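Local structure of general secretion pathway protein L (Vibrio parahaemolyticus, 2W7V) at residues A[12-17]-A[30-35]. The protein probably serves as an inner-membrane component of the type II secretion system, its periplasmic domain forming a dimer. Residues are numbered along the deposited sequence; the frame is centred on the assembly and turned at random.
Sequences SWLAAL and TSFKYD
L14 meets F32 and Y34 in a small, buried, wholly apolar contact between the helical region joining helix 8-13 to helix 17-22 and strand 28-35, an outermost strand of the four-stranded antiparallel sheet within this chain. The two segments bury 134 Å² and share no hydrogen bond, and their backbones stay well apart: the nearest CA atoms, those of L14 and Y34, are 8.2 Å from each other, so side chains alone span the gap. One methyl does most of the touching. L14 CD1 lies 3.6 Å from Y34 CB and 4.0 Å from Y34 CG, at the root of the tyrosine, and 4.2 Å from F32 CE2, approaching both rings obliquely. That methyl touches two residues, i and i+2, whose side chains leave the strand on the same side, while the intervening K33 points away. L14 and Y34 cross at about a right angle. With CG anti to the backbone N (chi1 170°), the tyrosine ring runs past the leucine, and its OH is hydrogen-bonded to D7 O, just before helix 8-13, while the side chain also packs on M10 and L11. L17, three residues on, at the start of helix 17-22, points toward the strand as well and packs on L84 and F64. F32, Y34 and K33 pair in an antiparallel ladder with the second subunit, so the sheet continues across the dimer interface; F32 also meets F32 of the second subunit, ring planes at about 75°, and L14 packs on that same F32. Strand 40-47 thus pairs along one edge of strand 28-35 and the second subunit's strand along the other, while the helical region around L14 covers the face that carries F32 and Y34; F32 also touches I43.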
ATOM      1  N   SER A  12       9.705  -2.718  -1.170  1.00 19.81           N
ATOM      2  CA  SER A  12       9.849  -4.146  -1.380  1.00 21.03           C
ATOM      3  C   SER A  12       9.165  -4.986  -0.306  1.00 22.15           C
ATOM      4  O   SER A  12       8.399  -5.906  -0.654  1.00 23.19           O
ATOM      5  CB  SER A  12      11.325  -4.517  -1.493  1.00 20.72           C
ATOM      6  OG  SER A  12      11.924  -3.828  -2.589  1.00 20.89           O
ATOM      7  N   TRP A  13       9.404  -4.653   0.972  1.00 22.28           N
ATOM      8  CA  TRP A  13       8.957  -5.477   2.106  0.50 22.77           C
ATOM      9  C   TRP A  13       7.461  -5.299   2.384  1.00 23.12           C
ATOM     10  O   TRP A  13       6.822  -6.173   2.953  1.00 23.73           O
ATOM     11  CB  TRP A  13       9.748  -5.165   3.404  0.50 23.25           C
ATOM     12  CG  TRP A  13      11.277  -5.135   3.300  0.50 23.15           C
ATOM     13  CD1 TRP A  13      12.072  -5.851   2.451  0.50 23.55           C
ATOM     14  CD2 TRP A  13      12.170  -4.362   4.122  0.50 24.20           C
ATOM     15  NE1 TRP A  13      13.404  -5.558   2.679  0.50 23.72           N
ATOM     16  CE2 TRP A  13      13.485  -4.649   3.699  0.50 23.57           C
ATOM     17  CE3 TRP A  13      11.980  -3.456   5.179  0.50 23.51           C
ATOM     18  CZ2 TRP A  13      14.597  -4.057   4.284  0.50 24.51           C
ATOM     19  CZ3 TRP A  13      13.078  -2.875   5.758  0.50 23.64           C
ATOM     20  CH2 TRP A  13      14.376  -3.174   5.313  0.50 24.08           C
ATOM     21  N   LEU A  14       6.929  -4.157   2.022  1.00 22.87           N
ATOM     22  CA  LEU A  14       5.499  -3.963   2.025  1.00 22.96           C
ATOM     23  C   LEU A  14       4.697  -5.121   1.336  1.00 22.57           C
ATOM     24  O   LEU A  14       3.538  -5.383   1.661  1.00 22.50           O
ATOM     25  CB  LEU A  14       5.270  -2.608   1.335  1.00 23.74           C
ATOM     26  CG  LEU A  14       3.931  -2.193   0.779  1.00 24.48           C
ATOM     27  CD1 LEU A  14       3.882  -0.664   0.735  1.00 22.89           C
ATOM     28  CD2 LEU A  14       3.756  -2.837  -0.568  1.00 22.94           C
ATOM     29  N   ALA A  15       5.310  -5.782   0.358  1.00 21.93           N
ATOM     30  CA  ALA A  15       4.712  -6.942  -0.347  1.00 20.81           C
ATOM     31  C   ALA A  15       4.341  -8.140   0.586  1.00 19.72           C
ATOM     32  O   ALA A  15       3.478  -8.961   0.244  1.00 19.65           O
ATOM     33  CB  ALA A  15       5.662  -7.407  -1.439  1.00 20.63           C
ATOM     34  N   ALA A  16       5.025  -8.225   1.735  1.00 18.35           N
ATOM     35  CA  ALA A  16       4.799  -9.233   2.770  1.00 17.63           C
ATOM     36  C   ALA A  16       3.643  -8.893   3.744  1.00 16.77           C
ATOM     37  O   ALA A  16       3.268  -9.715   4.551  1.00 17.52           O
ATOM     38  CB  ALA A  16       6.084  -9.450   3.556  1.00 17.18           C
ATOM     39  N   LEU A  17       3.107  -7.689   3.695  1.00 16.08           N
ATOM     40  CA  LEU A  17       2.136  -7.249   4.675  1.00 16.19           C
ATOM     41  C   LEU A  17       0.725  -7.838   4.490  1.00 15.58           C
ATOM     42  O   LEU A  17       0.079  -8.203   5.476  1.00 14.54           O
ATOM     43  CB  LEU A  17       2.101  -5.715   4.743  1.00 16.57           C
ATOM     44  CG  LEU A  17       3.297  -5.031   5.437  1.00 17.28           C
ATOM     45  CD1 LEU A  17       3.193  -3.505   5.306  1.00 15.84           C
ATOM     46  CD2 LEU A  17       3.429  -5.436   6.919  1.00 16.95           C
ATOM     47  N   THR A  30      -8.817  -1.817   6.503  1.00  9.88           N
ATOM     48  CA  THR A  30      -9.659  -0.867   5.805  1.00  9.50           C
ATOM     49  C   THR A  30      -8.839   0.100   4.914  1.00  9.89           C
ATOM     50  O   THR A  30      -9.305   0.552   3.859  1.00  8.81           O
ATOM     51  CB  THR A  30     -10.507  -0.089   6.797  1.00  9.56           C
ATOM     52  OG1 THR A  30      -9.663   0.565   7.718  1.00 10.12           O
ATOM     53  CG2 THR A  30     -11.430  -1.019   7.567  1.00  8.73           C
ATOM     54  N   SER A  31      -7.604   0.406   5.312  1.00 10.53           N
ATOM     55  CA  SER A  31      -6.727   1.135   4.401  1.00 10.88           C
ATOM     56  C   SER A  31      -5.285   0.995   4.756  1.00 10.46           C
ATOM     57  O   SER A  31      -4.947   0.672   5.855  1.00 10.16           O
ATOM     58  CB  SER A  31      -7.061   2.629   4.383  1.00 10.93           C
ATOM     59  OG  SER A  31      -6.434   3.284   5.460  1.00 11.81           O
ATOM     60  N   PHE A  32      -4.425   1.260   3.795  1.00 11.51           N
ATOM     61  CA  PHE A  32      -3.038   1.435   4.114  1.00 12.07           C
ATOM     62  C   PHE A  32      -2.296   2.275   3.125  1.00 12.66           C
ATOM     63  O   PHE A  32      -2.551   2.206   1.920  1.00 12.36           O
ATOM     64  CB  PHE A  32      -2.364   0.104   4.355  1.00 13.11           C
ATOM     65  CG  PHE A  32      -1.874  -0.566   3.149  1.00 11.42           C
ATOM     66  CD1 PHE A  32      -2.449  -1.719   2.733  1.00 14.67           C
ATOM     67  CD2 PHE A  32      -0.760  -0.085   2.501  1.00 14.55           C
ATOM     68  CE1 PHE A  32      -1.983  -2.372   1.590  1.00 16.85           C
ATOM     69  CE2 PHE A  32      -0.272  -0.679   1.408  1.00 16.34           C
ATOM     70  CZ  PHE A  32      -0.884  -1.840   0.905  1.00 16.67           C
ATOM     71  N   LYS A  33      -1.354   3.053   3.653  1.00 13.75           N
ATOM     72  CA  LYS A  33      -0.606   3.993   2.847  1.00 14.57           C
ATOM     73  C   LYS A  33       0.864   3.839   3.008  1.00 14.74           C
ATOM     74  O   LYS A  33       1.340   3.908   4.103  1.00 16.20           O
ATOM     75  CB  LYS A  33      -0.960   5.423   3.242  1.00 15.61           C
ATOM     76  CG  LYS A  33      -0.273   6.468   2.347  1.00 15.11           C
ATOM     77  CD  LYS A  33      -1.020   7.730   2.254  1.00 14.83           C
ATOM     78  CE  LYS A  33      -0.543   8.591   1.082  1.00 15.98           C
ATOM     79  NZ  LYS A  33      -1.657   9.604   0.731  1.00 14.51           N
ATOM     80  N   TYR A  34       1.569   3.674   1.901  1.00 15.13           N
ATOM     81  CA  TYR A  34       3.019   3.847   1.791  1.00 15.82           C
ATOM     82  C   TYR A  34       3.389   5.271   1.385  1.00 16.34           C
ATOM     83  O   TYR A  34       2.833   5.824   0.397  1.00 16.09           O
ATOM     84  CB  TYR A  34       3.584   2.882   0.753  1.00 15.46           C
ATOM     85  CG  TYR A  34       5.021   3.107   0.352  1.00 14.78           C
ATOM     86  CD1 TYR A  34       6.085   2.690   1.160  1.00 16.99           C
ATOM     87  CD2 TYR A  34       5.329   3.709  -0.868  1.00 13.72           C
ATOM     88  CE1 TYR A  34       7.422   2.898   0.755  1.00 13.28           C
ATOM     89  CE2 TYR A  34       6.609   3.918  -1.258  1.00 12.99           C
ATOM     90  CZ  TYR A  34       7.658   3.523  -0.461  1.00 12.06           C
ATOM     91  OH  TYR A  34       8.927   3.782  -0.941  1.00 12.53           O
ATOM     92  N   ASP A  35       4.342   5.835   2.137  1.00 16.66           N
ATOM     93  CA  ASP A  35       4.917   7.159   1.889  1.00 17.13           C
ATOM     94  C   ASP A  35       6.423   6.927   1.662  1.00 17.46           C
ATOM     95  O   ASP A  35       7.176   6.646   2.594  1.00 17.50           O
ATOM     96  CB  ASP A  35       4.620   8.072   3.095  1.00 17.38           C
ATOM     97  CG  ASP A  35       5.322   9.403   3.047  1.00 17.96           C
ATOM     98  OD1 ASP A  35       5.967   9.780   2.051  1.00 21.25           O
ATOM     99  OD2 ASP A  35       5.201  10.114   4.053  1.00 24.39           O
TER